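Local atomic coordinates of VAO-type flavoprotein oxidase VAO615 (Myceliophthora thermophila, PDB entry 6F72), a protein that binds FAD through two covalent links and, once reduced, reacts rapidly with molecular oxygen, probably as an oxidoreductase whose substrate is not yet known. Residues A[415-420]-A[512-517]; A[529-534]-A[554-559]. All blocks are in the same frame, centred on the assembly; numbering follows the deposited sequence.

Well into the chain, strand 412-419 forms one of the two edge strands of a seven-stranded antiparallel sheet. Ninety-one residues, many of them in helices, separate 415-420 from 512-517, where contact 1 closes the loop along that strand. Only then does contact 2 open: helix 527-532 is followed by helix 536-546, and the chain returns at 554-559 to meet the first of these helices. The loops therefore follow in series and neither crosses nor nests. They still touch, through a probable hydrogen bond between Val515 and Ser530. Contact 1 ties the sheet edge to the loop that carries Tyr516 to the flavin; contact 2 ties helix 527-532 to the loop beginning with Val554 of the FAD pocket.

Contact 1: residues A[415-420]-A[512-517]; sequences SRIIPR and GGSVYL. With FAD (flavin-adenine dinucleotide), chain E.
Ile417 and Ser514 form a single antiparallel beta bridge, a hydrogen-bonded pair laying 512-517 along edge strand 412-419 of the seven-stranded sheet, probably the core of the substrate-binding domain, as in VAO-type relatives. Ile417 N gives a fairly straight bond to Ser514 O (2.8 Å), and Ser514 N returns to a lone pair of Ile417 O. Gly513 suits its place: its CA lies 3.1 Å from Ile417 O, where a side chain would collide.

Arg416 has CG anti to the backbone N (chi1 -161°), and CB, CG and CD pass Ser514 O, CD at 3.4 Å. A bend at chi2 (72°) lays the guanidinium over the Gly513-Ser514 peptide, with Ser514 N 3.5 Å above the middle of its plane. NE is hydrogen-bonded to Thr510 OG1, NH1 forms a salt bridge with Asp507 OD1, and Val515 CG2 sits at the edge: the long chain lets a flat guanidinium lie on a peptide while its N-H groups bond at the rim.

Ser415 OG, hydrogen-bonded to Glu519 O, takes a weak bond from Tyr516 N. Ile417 CD1 packs on Tyr516 CB; the Tyr516 ring meets Trp469 edge-to-face. Tyr516 OH, also hydrogen-bonded to Asn518 ND2, reaches the cofactor, donating to flavin O2 at 2.6 Å.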
loop_
_atom_site.group_PDB
_atom_site.type_symbol
_atom_site.label_atom_id
_atom_site.label_comp_id
_atom_site.label_asym_id
_atom_site.label_seq_id
_atom_site.Cartn_x
_atom_site.Cartn_y
_atom_site.Cartn_z
ATOM N N SER A 415 -4.383 -10.667 -0.411
ATOM C CA SER A 415 -3.747 -10.822 0.884
ATOM C C SER A 415 -4.585 -11.579 1.893
ATOM O O SER A 415 -5.829 -11.589 1.864
ATOM C CB SER A 415 -3.373 -9.453 1.494
ATOM O OG SER A 415 -4.540 -8.671 1.691
ATOM N N ARG A 416 -3.876 -12.191 2.819
ATOM C CA ARG A 416 -4.511 -12.664 4.017
ATOM C C ARG A 416 -3.615 -12.313 5.188
ATOM O O ARG A 416 -2.393 -12.503 5.117
ATOM C CB ARG A 416 -4.780 -14.174 3.906
ATOM C CG ARG A 416 -5.833 -14.688 4.875
ATOM C CD ARG A 416 -7.248 -14.249 4.518
ATOM N NE ARG A 416 -8.168 -14.841 5.471
ATOM C CZ ARG A 416 -9.408 -14.434 5.726
ATOM N NH1 ARG A 416 -9.930 -13.383 5.104
ATOM N NH2 ARG A 416 -10.125 -15.098 6.642
ATOM N N ILE A 417 -4.217 -11.718 6.220
ATOM C CA ILE A 417 -3.601 -11.635 7.531
ATOM C C ILE A 417 -3.968 -12.954 8.201
ATOM O O ILE A 417 -5.148 -13.268 8.364
ATOM C CB ILE A 417 -4.112 -10.436 8.355
ATOM C CG1 ILE A 417 -3.664 -9.125 7.701
ATOM C CG2 ILE A 417 -3.574 -10.489 9.777
ATOM C CD1 ILE A 417 -4.689 -8.021 7.765
ATOM N N ILE A 418 -2.934 -13.721 8.535
ATOM C CA ILE A 418 -3.076 -15.087 9.053
ATOM C C ILE A 418 -2.816 -15.111 10.577
ATOM O O ILE A 418 -1.691 -14.842 11.009
ATOM C CB ILE A 418 -2.149 -16.077 8.293
ATOM C CG1 ILE A 418 -2.422 -16.017 6.770
ATOM C CG2 ILE A 418 -2.310 -17.499 8.826
ATOM C CD1 ILE A 418 -1.471 -16.817 5.893
ATOM N N PRO A 419 -3.858 -15.420 11.385
ATOM C CA PRO A 419 -3.726 -15.537 12.860
ATOM C C PRO A 419 -2.626 -16.500 13.303
ATOM O O PRO A 419 -2.447 -17.555 12.693
ATOM C CB PRO A 419 -5.088 -16.087 13.309
ATOM C CG PRO A 419 -6.037 -15.756 12.219
ATOM C CD PRO A 419 -5.264 -15.512 10.946
ATOM N N ARG A 420 -1.898 -16.124 14.348
ATOM C CA ARG A 420 -0.930 -17.007 15.025
ATOM C C ARG A 420 -1.494 -18.372 15.448
ATOM O O ARG A 420 -0.796 -19.393 15.337
ATOM C CB ARG A 420 -0.365 -16.306 16.256
ATOM C CG ARG A 420 0.906 -16.928 16.805
ATOM C CD ARG A 420 1.204 -16.388 18.193
ATOM N NE ARG A 420 2.615 -16.020 18.328
ATOM C CZ ARG A 420 3.087 -14.779 18.313
ATOM N NH1 ARG A 420 2.279 -13.737 18.179
ATOM N NH2 ARG A 420 4.390 -14.571 18.427
ATOM N N GLY A 512 -10.798 -16.697 10.842
ATOM C CA GLY A 512 -10.371 -15.724 11.885
ATOM C C GLY A 512 -9.361 -14.699 11.395
ATOM O O GLY A 512 -9.017 -13.758 12.105
ATOM N N GLY A 513 -8.864 -14.897 10.179
ATOM C CA GLY A 513 -8.003 -13.926 9.515
ATOM C C GLY A 513 -8.799 -12.857 8.798
ATOM O O GLY A 513 -10.020 -12.755 8.957
ATOM N N SER A 514 -8.112 -12.045 8.005
ATOM C CA SER A 514 -8.786 -10.974 7.279
ATOM C C SER A 514 -7.996 -10.638 6.022
ATOM O O SER A 514 -6.899 -11.172 5.812
ATOM C CB SER A 514 -8.943 -9.732 8.173
ATOM O OG SER A 514 -7.684 -9.122 8.377
ATOM N N VAL A 515 -8.564 -9.756 5.200
ATOM C CA VAL A 515 -7.894 -9.273 3.991
ATOM C C VAL A 515 -7.453 -7.840 4.262
ATOM O O VAL A 515 -8.243 -6.979 4.679
ATOM C CB VAL A 515 -8.758 -9.455 2.708
ATOM C CG1 VAL A 515 -7.981 -9.117 1.434
ATOM C CG2 VAL A 515 -9.230 -10.898 2.586
ATOM N N TYR A 516 -6.153 -7.624 4.107
ATOM C CA TYR A 516 -5.543 -6.326 4.294
ATOM C C TYR A 516 -6.119 -5.390 3.225
ATOM O O TYR A 516 -6.057 -5.702 2.023
ATOM C CB TYR A 516 -4.027 -6.478 4.207
ATOM C CG TYR A 516 -3.202 -5.212 4.354
ATOM C CD1 TYR A 516 -3.634 -4.122 5.139
ATOM C CD2 TYR A 516 -1.953 -5.117 3.734
ATOM C CE1 TYR A 516 -2.846 -2.972 5.264
ATOM C CE2 TYR A 516 -1.164 -3.980 3.855
ATOM C CZ TYR A 516 -1.601 -2.913 4.630
ATOM O OH TYR A 516 -0.797 -1.780 4.727
ATOM N N LEU A 517 -6.720 -4.273 3.657
ATOM C CA LEU A 517 -7.453 -3.387 2.721
ATOM C C LEU A 517 -6.550 -2.759 1.651
ATOM O O LEU A 517 -7.031 -2.328 0.583
ATOM C CB LEU A 517 -8.251 -2.310 3.478
ATOM C CG LEU A 517 -7.525 -1.158 4.190
ATOM C CD1 LEU A 517 -7.130 -0.046 3.206
ATOM C CD2 LEU A 517 -8.342 -0.587 5.352
HETATM P PA FAD E . -1.931 6.084 -3.572
HETATM O O1A FAD E . -2.480 5.159 -4.627
HETATM O O2A FAD E . -1.499 7.446 -4.039
HETATM O O5B FAD E . -3.029 6.225 -2.407
HETATM C C5B FAD E . -3.753 5.099 -1.910
HETATM C C4B FAD E . -5.092 5.516 -1.313
HETATM O O4B FAD E . -4.877 6.482 -0.281
HETATM C C3B FAD E . -6.049 6.159 -2.298
HETATM O O3B FAD E . -7.369 5.747 -1.922
HETATM C C2B FAD E . -5.901 7.653 -2.065
HETATM O O2B FAD E . -7.109 8.361 -2.353
HETATM C C1B FAD E . -5.554 7.713 -0.587
HETATM N N9A FAD E . -4.649 8.825 -0.207
HETATM C C8A FAD E . -3.314 8.857 -0.408
HETATM N N7A FAD E . -2.782 9.999 0.096
HETATM C C5A FAD E . -3.787 10.705 0.636
HETATM C C6A FAD E . -3.914 12.004 1.334
HETATM N N6A FAD E . -2.817 12.768 1.531
HETATM N N1A FAD E . -5.144 12.393 1.743
HETATM C C2A FAD E . -6.245 11.637 1.541
HETATM N N3A FAD E . -6.199 10.434 0.916
HETATM C C4A FAD E . -5.021 9.927 0.449
HETATM N N1 FAD E . 1.876 -2.018 2.025
HETATM C C2 FAD E . 2.353 -2.520 3.191
HETATM O O2 FAD E . 1.621 -2.493 4.209
HETATM N N3 FAD E . 3.593 -3.050 3.284
HETATM C C4 FAD E . 4.443 -3.137 2.248
HETATM O O4 FAD E . 5.582 -3.639 2.381
HETATM C C4X FAD E . 3.996 -2.599 0.944
HETATM N N5 FAD E . 4.792 -2.632 -0.146
HETATM C C5X FAD E . 4.376 -2.141 -1.349
HETATM C C6 FAD E . 5.226 -2.181 -2.475
HETATM C C7 FAD E . 4.768 -1.661 -3.705
HETATM C C7M FAD E . 5.695 -1.723 -4.906
HETATM C C8 FAD E . 3.391 -1.055 -3.813
HETATM C C8M FAD E . 2.844 -0.382 -5.063
HETATM C C9 FAD E . 2.572 -1.024 -2.689
HETATM C C9A FAD E . 3.003 -1.541 -1.464
HETATM N N10 FAD E . 2.164 -1.483 -0.326
HETATM C C10 FAD E . 2.627 -2.022 0.893
HETATM C "C1'" FAD E . 0.809 -0.948 -0.444
HETATM C "C2'" FAD E . 0.516 0.412 0.117
HETATM O "O2'" FAD E . 0.470 0.293 1.537
HETATM C "C3'" FAD E . -0.853 0.786 -0.439
HETATM O "O3'" FAD E . -0.907 0.577 -1.867
HETATM C "C4'" FAD E . -1.209 2.227 -0.108
HETATM O "O4'" FAD E . -2.581 2.463 -0.431
HETATM C "C5'" FAD E . -0.276 3.216 -0.810
HETATM O "O5'" FAD E . -0.677 4.557 -0.578
HETATM P P FAD E . -0.042 5.737 -1.463
HETATM O O1P FAD E . 1.451 5.568 -1.490
HETATM O O2P FAD E . -0.692 7.007 -0.965
HETATM O O3P FAD E . -0.633 5.393 -2.926
#

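Contact 2: residues A[529-534]-A[554-559]; sequences ESFYGD and VKTGVG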
loop_
_atom_site.group_PDB
_atom_site.type_symbol
_atom_site.label_atom_id
_atom_site.label_comp_id
_atom_site.label_asym_id
_atom_site.label_seq_id
_atom_site.Cartn_x
_atom_site.Cartn_y
_atom_site.Cartn_z
ATOM N N GLU A 529 -16.870 -6.729 5.275
ATOM C CA GLU A 529 -16.629 -7.564 6.432
ATOM C C GLU A 529 -15.142 -7.849 6.597
ATOM O O GLU A 529 -14.632 -7.830 7.713
ATOM C CB GLU A 529 -17.448 -8.856 6.340
ATOM C CG GLU A 529 -17.120 -9.910 7.378
ATOM C CD GLU A 529 -17.727 -11.256 7.026
ATOM O OE1 GLU A 529 -18.983 -11.343 6.937
ATOM O OE2 GLU A 529 -16.958 -12.238 6.835
ATOM N N SER A 530 -14.440 -8.085 5.498
ATOM C CA SER A 530 -13.062 -8.516 5.619
ATOM C C SER A 530 -12.074 -7.376 5.891
ATOM O O SER A 530 -11.104 -7.564 6.637
ATOM C CB SER A 530 -12.646 -9.311 4.406
ATOM O OG SER A 530 -11.490 -10.047 4.726
ATOM N N PHE A 531 -12.310 -6.203 5.305
ATOM C CA PHE A 531 -11.391 -5.080 5.509
ATOM C C PHE A 531 -11.607 -4.395 6.856
ATOM O O PHE A 531 -10.647 -3.967 7.490
ATOM C CB PHE A 531 -11.506 -4.014 4.402
ATOM C CG PHE A 531 -11.131 -4.483 3.015
ATOM C CD1 PHE A 531 -10.554 -5.726 2.783
ATOM C CD2 PHE A 531 -11.298 -3.607 1.920
ATOM C CE1 PHE A 531 -10.208 -6.122 1.500
ATOM C CE2 PHE A 531 -10.937 -3.991 0.638
ATOM C CZ PHE A 531 -10.404 -5.254 0.429
ATOM N N TYR A 532 -12.866 -4.282 7.271
ATOM C CA TYR A 532 -13.245 -3.431 8.394
ATOM C C TYR A 532 -13.820 -4.188 9.588
ATOM O O TYR A 532 -13.612 -3.776 10.731
ATOM C CB TYR A 532 -14.198 -2.328 7.922
ATOM C CG TYR A 532 -13.679 -1.580 6.723
ATOM C CD1 TYR A 532 -12.620 -0.649 6.842
ATOM C CD2 TYR A 532 -14.226 -1.793 5.462
ATOM C CE1 TYR A 532 -12.137 0.041 5.725
ATOM C CE2 TYR A 532 -13.755 -1.114 4.347
ATOM C CZ TYR A 532 -12.712 -0.196 4.477
ATOM O OH TYR A 532 -12.232 0.471 3.362
ATOM N N GLY A 533 -14.520 -5.297 9.332
ATOM C CA GLY A 533 -15.097 -6.103 10.421
ATOM C C GLY A 533 -16.082 -5.311 11.272
ATOM O O GLY A 533 -16.890 -4.533 10.741
ATOM N N ASP A 534 -16.008 -5.499 12.594
ATOM C CA ASP A 534 -16.967 -4.882 13.509
ATOM C C ASP A 534 -16.796 -3.356 13.620
ATOM O O ASP A 534 -17.771 -2.666 13.889
ATOM C CB ASP A 534 -16.969 -5.577 14.895
ATOM C CG ASP A 534 -17.357 -7.055 14.813
ATOM O OD1 ASP A 534 -18.294 -7.386 14.054
ATOM O OD2 ASP A 534 -16.724 -7.894 15.508
ATOM N N VAL A 554 -13.878 6.174 -2.555
ATOM C CA VAL A 554 -12.912 5.190 -3.058
ATOM C C VAL A 554 -13.613 3.832 -3.088
ATOM O O VAL A 554 -14.424 3.537 -2.196
ATOM C CB VAL A 554 -11.589 5.119 -2.229
ATOM C CG1 VAL A 554 -10.708 6.354 -2.427
ATOM C CG2 VAL A 554 -11.856 4.911 -0.739
ATOM N N LYS A 555 -13.294 3.010 -4.085
ATOM C CA LYS A 555 -13.806 1.644 -4.187
ATOM C C LYS A 555 -13.320 0.867 -2.967
ATOM O O LYS A 555 -12.137 0.955 -2.601
ATOM C CB LYS A 555 -13.340 0.964 -5.487
ATOM C CG LYS A 555 -13.924 -0.437 -5.741
ATOM C CD LYS A 555 -15.417 -0.367 -6.075
ATOM C CE LYS A 555 -16.036 -1.727 -6.381
ATOM N NZ LYS A 555 -15.374 -2.369 -7.549
ATOM N N THR A 556 -14.252 0.136 -2.352
ATOM C CA THR A 556 -14.075 -0.578 -1.068
ATOM C C THR A 556 -13.790 0.324 0.142
ATOM O O THR A 556 -13.406 -0.179 1.209
ATOM C CB THR A 556 -13.044 -1.744 -1.106
ATOM O OG1 THR A 556 -11.704 -1.236 -1.009
ATOM C CG2 THR A 556 -13.221 -2.655 -2.345
ATOM N N GLY A 557 -14.002 1.632 -0.004
ATOM C CA GLY A 557 -13.818 2.567 1.107
ATOM C C GLY A 557 -15.007 2.614 2.048
ATOM O O GLY A 557 -16.127 2.258 1.659
ATOM N N VAL A 558 -14.783 3.088 3.279
ATOM C CA VAL A 558 -15.891 3.280 4.202
ATOM C C VAL A 558 -16.871 4.275 3.580
ATOM O O VAL A 558 -16.472 5.363 3.167
ATOM C CB VAL A 558 -15.420 3.774 5.604
ATOM C CG1 VAL A 558 -16.608 4.109 6.499
ATOM C CG2 VAL A 558 -14.511 2.746 6.268
ATOM N N GLY A 559 -18.138 3.877 3.493
ATOM C CA GLY A 559 -19.192 4.745 2.979
ATOM C C GLY A 559 -19.215 4.871 1.463
ATOM O O GLY A 559 -19.889 5.759 0.926
HETATM O O HOH W 1 -11.953 3.074 3.841
#
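Tyr532 OH is gripped from two directions: it donates to Thr556 O at 2.5 Å, and a water donates to it at 2.7 Å. The acceptor lies in the plane of the tyrosine ring, and the hydroxyl meets a carbonyl lone pair. The same water accepts from Val558 N, so one phenol binds one backbone group directly and another through the water, a task that needs both the reach and the polar end of tyrosine.

The ring is packed on both faces. Val558 CG2 rests over one, 3.9 Å from the centroid in a CH-pi contact, while Phe531 CB lies over the opposite face. With CG anti to its own carbonyl carbon (chi1 -51°), Tyr532 projects from the helix toward the loop. Phe531 CE2, at the ring edge, comes 3.3 Å from Thr556 OG1. Tyr536 and Leu539 of helix 536-546 touch both Val558 and Tyr532.

Thr556 has positive phi (63°) at the third position of a type II beta turn, where glycine or asparagine is usual and a beta-branched residue uncommon; its OG1 bonds to Lys555 O. Gly557 ends the turn where a side chain would strike Val554 CG2. Helix 527-532 thus anchors a type II turn whose first residue, Val554, lines the FAD pocket.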